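Long-range contact in adhesin (Streptococcus sanguinis SK1 = NCTC 7863, PDB 6VT2), which probably attaches the bacterium to host surfaces by binding sialoglycans through two tandem Siglec-like modules: residues Asn330-Pro341 with Ile395-Arg405. Residues are numbered along the deposited sequence; the frame is centred on the assembly and turned at random. Where two conformers were deposited one is given.
Sequences NNPGSLTGVLNP and ITADRTVQDLR. With SO4 (sulfate ion), chain K.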
ATOM      1  N   ASN A 330     -44.031  15.412   1.257  1.00 11.48           N
ATOM      2  CA  ASN A 330     -44.188  16.844   1.497  1.00 13.48           C
ATOM      3  C   ASN A 330     -45.644  17.227   1.402  1.00 12.99           C
ATOM      4  O   ASN A 330     -46.396  16.675   0.600  1.00 11.75           O
ATOM      5  CB  ASN A 330     -43.406  17.651   0.487  1.00 10.57           C
ATOM      6  CG  ASN A 330     -41.896  17.395   0.602  1.00 13.58           C
ATOM      7  OD1 ASN A 330     -41.376  17.140   1.684  1.00 17.01           O
ATOM      8  ND2 ASN A 330     -41.237  17.411  -0.497  1.00 16.55           N
ATOM      9  N   ASN A 331     -46.035  18.144   2.272  1.00 14.19           N
ATOM     10  CA  ASN A 331     -47.375  18.663   2.237  1.00 14.62           C
ATOM     11  C   ASN A 331     -47.529  19.636   1.096  1.00 11.42           C
ATOM     12  O   ASN A 331     -46.561  20.233   0.646  1.00 17.68           O
ATOM     13  CB  ASN A 331     -47.667  19.346   3.552  1.00 13.63           C
ATOM     14  CG  ASN A 331     -47.589  18.399   4.697  1.00 17.76           C
ATOM     15  OD1 ASN A 331     -46.959  18.672   5.736  1.00 30.91           O
ATOM     16  ND2 ASN A 331     -48.207  17.274   4.536  1.00 14.54           N
ATOM     17  N   PRO A 332     -48.745  19.839   0.624  1.00 12.75           N
ATOM     18  CA  PRO A 332     -48.965  20.829  -0.439  1.00 15.45           C
ATOM     19  C   PRO A 332     -48.696  22.250   0.025  1.00 16.10           C
ATOM     20  O   PRO A 332     -48.784  22.576   1.208  1.00 12.88           O
ATOM     21  CB  PRO A 332     -50.438  20.641  -0.806  1.00 18.75           C
ATOM     22  CG  PRO A 332     -51.027  20.011   0.292  1.00 16.49           C
ATOM     23  CD  PRO A 332     -49.982  19.155   1.018  1.00 11.75           C
ATOM     24  N   GLY A 333     -48.319  23.080  -0.936  1.00 13.96           N
ATOM     25  CA  GLY A 333     -47.884  24.415  -0.629  1.00 12.64           C
ATOM     26  C   GLY A 333     -49.011  25.309  -0.196  1.00 13.35           C
ATOM     27  O   GLY A 333     -48.778  26.275   0.528  1.00 17.91           O
ATOM     28  N   SER A 334     -50.230  24.958  -0.562  1.00 12.09           N
ATOM     29  CA  SER A 334     -51.404  25.674  -0.099  1.00 11.01           C
ATOM     30  C   SER A 334     -52.518  24.665   0.094  1.00 10.74           C
ATOM     31  O   SER A 334     -52.497  23.550  -0.445  1.00 12.06           O
ATOM     32  CB  SER A 334     -51.849  26.784  -1.055  1.00 17.73           C
ATOM     33  OG  SER A 334     -52.173  26.233  -2.285  1.00 17.38           O
ATOM     34  N   LEU A 335     -53.452  25.049   0.950  1.00  9.70           N
ATOM     35  CA  LEU A 335     -54.679  24.299   1.097  1.00 11.75           C
ATOM     36  C   LEU A 335     -55.567  24.566  -0.094  1.00 12.24           C
ATOM     37  O   LEU A 335     -55.377  25.511  -0.843  1.00 12.25           O
ATOM     38  CB  LEU A 335     -55.393  24.682   2.375  1.00  9.64           C
ATOM     39  CG  LEU A 335     -54.558  24.615   3.631  1.00  9.60           C
ATOM     40  CD1 LEU A 335     -55.405  25.080   4.793  1.00 13.15           C
ATOM     41  CD2 LEU A 335     -54.045  23.215   3.892  1.00  9.54           C
ATOM     42  N   THR A 336     -56.505  23.654  -0.306  1.00 11.45           N
ATOM     43  CA  THR A 336     -57.494  23.742  -1.369  1.00 11.03           C
ATOM     44  C   THR A 336     -58.860  23.985  -0.757  1.00 10.45           C
ATOM     45  O   THR A 336     -59.256  23.291   0.181  1.00  9.66           O
ATOM     46  CB  THR A 336     -57.512  22.458  -2.166  1.00 12.39           C
ATOM     47  OG1 THR A 336     -56.220  22.337  -2.786  1.00 15.31           O
ATOM     48  CG2 THR A 336     -58.538  22.413  -3.223  1.00 11.87           C
ATOM     49  N   GLY A 337     -59.533  25.026  -1.229  1.00 11.97           N
ATOM     50  CA  GLY A 337     -60.838  25.366  -0.692  1.00 11.44           C
ATOM     51  C   GLY A 337     -61.820  24.284  -1.033  1.00 11.66           C
ATOM     52  O   GLY A 337     -61.920  23.861  -2.188  1.00 13.14           O
ATOM     53  N   VAL A 338     -62.607  23.892  -0.056  1.00 10.25           N
ATOM     54  CA  VAL A 338     -63.647  22.894  -0.258  1.00 10.32           C
ATOM     55  C   VAL A 338     -64.957  23.441   0.267  1.00 12.80           C
ATOM     56  O   VAL A 338     -65.006  24.030   1.351  1.00 11.63           O
ATOM     57  CB  VAL A 338     -63.338  21.536   0.381  1.00 15.22           C
ATOM     58  CG1 VAL A 338     -62.004  20.978  -0.245  1.00 16.23           C
ATOM     59  CG2 VAL A 338     -63.318  21.560   1.837  1.00 19.34           C
ATOM     60  N   LEU A 339     -66.031  23.207  -0.492  1.00 11.98           N
ATOM     61  CA  LEU A 339     -67.333  23.656  -0.046  1.00 13.40           C
ATOM     62  C   LEU A 339     -67.934  22.783   1.042  1.00 15.12           C
ATOM     63  O   LEU A 339     -68.733  23.252   1.845  1.00 16.69           O
ATOM     64  CB  LEU A 339     -68.262  23.704  -1.250  1.00 15.53           C
ATOM     65  CG  LEU A 339     -67.875  24.673  -2.349  1.00 16.27           C
ATOM     66  CD1 LEU A 339     -68.786  24.463  -3.565  1.00 23.57           C
ATOM     67  CD2 LEU A 339     -67.966  26.102  -1.823  1.00 18.69           C
ATOM     68  N   ASN A 340     -67.584  21.494   1.075  1.00 15.01           N
ATOM     69  CA  ASN A 340     -68.163  20.546   2.016  1.00 16.59           C
ATOM     70  C   ASN A 340     -67.024  19.673   2.490  1.00 15.95           C
ATOM     71  O   ASN A 340     -66.628  18.743   1.777  1.00 16.75           O
ATOM     72  CB  ASN A 340     -69.244  19.652   1.416  1.00 16.52           C
ATOM     73  CG  ASN A 340     -69.776  18.675   2.416  1.00 19.03           C
ATOM     74  OD1 ASN A 340     -69.231  18.519   3.508  1.00 18.17           O
ATOM     75  ND2 ASN A 340     -70.911  18.040   2.075  1.00 31.14           N
ATOM     76  N   PRO A 341     -66.449  19.950   3.658  1.00 14.25           N
ATOM     77  CA  PRO A 341     -65.263  19.173   4.099  1.00 13.40           C
ATOM     78  C   PRO A 341     -65.534  17.699   4.293  1.00 16.74           C
ATOM     79  O   PRO A 341     -64.592  16.921   4.331  1.00 18.42           O
ATOM     80  CB  PRO A 341     -64.874  19.840   5.417  1.00 18.94           C
ATOM     81  CG  PRO A 341     -65.490  21.263   5.300  1.00 18.48           C
ATOM     82  CD  PRO A 341     -66.763  21.088   4.550  1.00 16.12           C
ATOM     83  N   ILE A 395     -51.462  11.762   4.020  1.00 14.02           N
ATOM     84  CA  ILE A 395     -51.388  13.216   4.294  1.00 12.67           C
ATOM     85  C   ILE A 395     -52.776  13.585   4.830  1.00 10.89           C
ATOM     86  O   ILE A 395     -53.719  13.388   4.136  1.00 12.88           O
ATOM     87  CB  ILE A 395     -51.058  13.986   3.040  1.00 13.45           C
ATOM     88  CG1 ILE A 395     -49.790  13.451   2.381  1.00 13.37           C
ATOM     89  CG2 ILE A 395     -51.006  15.465   3.282  1.00 13.23           C
ATOM     90  CD1 ILE A 395     -49.521  14.047   1.067  1.00 13.33           C
ATOM     91  N   THR A 396     -52.843  14.131   6.021  1.00 13.16           N
ATOM     92  CA  THR A 396     -54.141  14.403   6.655  1.00 12.88           C
ATOM     93  C   THR A 396     -54.838  15.589   6.001  1.00 13.39           C
ATOM     94  O   THR A 396     -54.204  16.396   5.452  1.00 12.74           O
ATOM     95  CB  THR A 396     -53.949  14.556   8.160  1.00 21.45           C
ATOM     96  OG1 THR A 396     -53.004  15.594   8.342  1.00 18.52           O
ATOM     97  CG2 THR A 396     -53.456  13.284   8.782  1.00 21.28           C
ATOM     98  N   ALA A 397     -56.151  15.623   6.144  1.00 13.59           N
ATOM     99  CA  ALA A 397     -57.032  16.630   5.539  1.00 15.84           C
ATOM    100  C   ALA A 397     -56.737  18.016   6.119  1.00 14.49           C
ATOM    101  O   ALA A 397     -56.796  18.921   5.388  1.00 11.99           O
ATOM    102  CB  ALA A 397     -58.460  16.228   5.721  1.00 12.40           C
ATOM    103  N   ASP A 398     -56.169  18.138   7.313  1.00 12.99           N
ATOM    104  CA  ASP A 398     -55.754  19.456   7.806  1.00 17.23           C
ATOM    105  C   ASP A 398     -54.551  19.987   7.022  1.00 15.79           C
ATOM    106  O   ASP A 398     -54.295  21.124   7.098  1.00 18.50           O
ATOM    107  CB  ASP A 398     -55.548  19.458   9.311  1.00 19.86           C
ATOM    108  CG  ASP A 398     -54.487  18.518   9.779  1.00 34.85           C
ATOM    109  OD1 ASP A 398     -53.937  17.875   8.981  1.00 34.97           O
ATOM    110  OD2 ASP A 398     -54.197  18.522  10.970  1.00 49.65           O
ATOM    111  N   ARG A 399     -53.843  19.154   6.272  1.00 13.56           N
ATOM    112  CA  ARG A 399     -52.785  19.628   5.443  1.00 13.49           C
ATOM    113  C   ARG A 399     -53.205  19.839   4.017  1.00 13.21           C
ATOM    114  O   ARG A 399     -52.400  20.326   3.223  1.00 10.75           O
ATOM    115  CB  ARG A 399     -51.642  18.602   5.427  1.00 14.14           C
ATOM    116  CG  ARG A 399     -51.163  18.235   6.832  1.00 22.10           C
ATOM    117  CD  ARG A 399     -49.861  18.845   7.131  1.00 33.74           C
ATOM    118  NE  ARG A 399     -49.343  18.396   8.419  1.00 35.56           N
ATOM    119  CZ  ARG A 399     -48.839  19.211   9.344  1.00 51.70           C
ATOM    120  NH1 ARG A 399     -48.784  20.525   9.125  1.00 44.20           N
ATOM    121  NH2 ARG A 399     -48.388  18.710  10.487  1.00 50.48           N
ATOM    122  N   THR A 400     -54.466  19.554   3.666  1.00  9.40           N
ATOM    123  CA  THR A 400     -54.832  19.654   2.264  1.00 10.52           C
ATOM    124  C   THR A 400     -56.071  20.478   1.992  1.00 10.28           C
ATOM    125  O   THR A 400     -56.152  21.099   0.937  1.00 10.74           O
ATOM    126  CB  THR A 400     -55.116  18.276   1.669  1.00 10.63           C
ATOM    127  OG1 THR A 400     -56.174  17.683   2.422  1.00 13.31           O
ATOM    128  CG2 THR A 400     -53.870  17.365   1.735  1.00 11.31           C
ATOM    129  N   VAL A 401     -57.004  20.497   2.934  0.50 12.20           N
ATOM    130  CA  VAL A 401     -58.352  21.025   2.760  0.50 10.49           C
ATOM    131  C   VAL A 401     -58.509  22.309   3.550  0.50 10.53           C
ATOM    132  O   VAL A 401     -58.033  22.397   4.689  0.50 10.77           O
ATOM    133  CB  VAL A 401     -59.372  19.983   3.253  0.50 13.21           C
ATOM    134  CG1 VAL A 401     -60.722  20.576   3.481  0.50 10.04           C
ATOM    135  CG2 VAL A 401     -59.482  18.827   2.256  0.50 15.01           C
ATOM    136  N   GLN A 402     -59.232  23.282   2.971  1.00 10.66           N
ATOM    137  CA  GLN A 402     -59.668  24.478   3.705  1.00  9.58           C
ATOM    138  C   GLN A 402     -61.172  24.663   3.475  1.00  9.59           C
ATOM    139  O   GLN A 402     -61.606  24.911   2.354  1.00 10.03           O
ATOM    140  CB  GLN A 402     -58.911  25.699   3.238  1.00  9.65           C
ATOM    141  CG  GLN A 402     -59.398  26.959   3.891  1.00  9.69           C
ATOM    142  CD  GLN A 402     -59.301  26.897   5.364  1.00 10.80           C
ATOM    143  OE1 GLN A 402     -58.236  26.779   5.949  1.00 10.77           O
ATOM    144  NE2 GLN A 402     -60.461  26.919   5.997  1.00 11.77           N
ATOM    145  N   ASP A 403     -61.955  24.507   4.519  1.00  9.56           N
ATOM    146  CA  ASP A 403     -63.390  24.801   4.494  1.00  9.56           C
ATOM    147  C   ASP A 403     -63.630  26.211   3.987  1.00  9.64           C
ATOM    148  O   ASP A 403     -63.008  27.165   4.460  1.00  9.68           O
ATOM    149  CB  ASP A 403     -63.863  24.639   5.948  1.00  9.53           C
ATOM    150  CG  ASP A 403     -65.356  24.534   6.153  1.00 11.72           C
ATOM    151  OD1 ASP A 403     -66.127  24.853   5.261  1.00 11.32           O
ATOM    152  OD2 ASP A 403     -65.704  24.091   7.309  1.00 15.30           O
ATOM    153  N   LEU A 404     -64.570  26.371   3.065  1.00  9.66           N
ATOM    154  CA  LEU A 404     -64.952  27.673   2.521  1.00  9.86           C
ATOM    155  C   LEU A 404     -66.350  28.080   3.002  1.00 11.36           C
ATOM    156  O   LEU A 404     -66.839  29.032   2.494  1.00 10.50           O
ATOM    157  CB  LEU A 404     -65.037  27.505   1.019  1.00  9.87           C
ATOM    158  CG  LEU A 404     -63.710  27.312   0.321  1.00  9.79           C
ATOM    159  CD1 LEU A 404     -63.983  27.144  -1.149  1.00 11.33           C
ATOM    160  CD2 LEU A 404     -62.796  28.485   0.592  1.00 12.50           C
ATOM    161  N   ARG A 405     -66.967  27.320   3.882  1.00  9.68           N
ATOM    162  CA  ARG A 405     -68.330  27.655   4.311  1.00 10.70           C
ATOM    163  C   ARG A 405     -68.244  29.026   4.990  1.00  9.73           C
ATOM    164  O   ARG A 405     -67.436  29.165   5.823  1.00 10.07           O
ATOM    165  CB  ARG A 405     -68.902  26.545   5.193  1.00 10.14           C
ATOM    166  CG  ARG A 405     -69.311  25.340   4.366  1.00 12.70           C
ATOM    167  CD  ARG A 405     -69.870  24.233   5.225  1.00 18.15           C
ATOM    168  NE  ARG A 405     -68.880  23.946   6.202  1.00 16.20           N
ATOM    169  CZ  ARG A 405     -69.080  23.290   7.329  1.00 32.65           C
ATOM    170  NH1 ARG A 405     -68.117  23.118   8.200  1.00 23.07           N
ATOM    171  NH2 ARG A 405     -70.250  22.750   7.577  1.00 26.25           N
TER
HETATM  172  S   SO4 K 705     -60.604  26.213   9.728  0.50 16.29           S
HETATM  173  O1  SO4 K 705     -61.454  25.378   8.931  0.50 26.26           O
HETATM  174  O2  SO4 K 705     -59.915  25.479  10.749  0.50 26.32           O
HETATM  175  O3  SO4 K 705     -59.668  26.927   8.862  0.50 21.59           O
HETATM  176  O4  SO4 K 705     -61.353  27.311  10.334  0.50 21.60           O
HETATM  177  O   HOH W   1     -50.036  21.701   3.558  1.00 12.69           O
HETATM  178  O   HOH W   2     -54.272  21.402  -1.032  1.00 12.26           O
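Thr336 to Val338 and Val401 to Asp403 pair as a parallel sheet of just two strands, the first and last of the atypical Rib domain, their short axes splayed by 44°. Four backbone hydrogen bonds zip them together: Thr336 N to Thr400 O, Gln402 N to Thr336 O (2.8 Å), Val338 N to Gln402 O and Leu404 N to Val338 O. Before the strands the backbones part, and two waters fill in, one bridging Pro332 O and Arg399 O, the other joining Ser334 O, Thr336 OG1 and Thr400 O. Val338 and Val401 share the face turned to helix 346-360 and Leu344. Over Gly337, on the other face, lies Leu404, its CD1 3.6 Å from Gly337 CA. Leu335 straddles the second strand's start, CD2 against Arg399 O (3.4 Å) and CD1 near Gln402 OE1 (3.5 Å). Bent at chi2 (58°), Gln402 brings NE2 to Asp403 O (3.0 Å) and to a sulfate, probably from the crystallisation liquor. Arg405 grips Asp403 side-on, NE to OD1 and NH1 to OD2 (2.8 Å), both on syn lone pairs; OD1 also takes Arg405 N in an Asx turn. Pro341 CG rests on this carboxylate, 3.4 Å from Asp403 CG, and its CD lies over one face of the Arg405 guanidinium. Backbone bonds thus set the register, while the two charges probably offset each other where Pro341 packs against them.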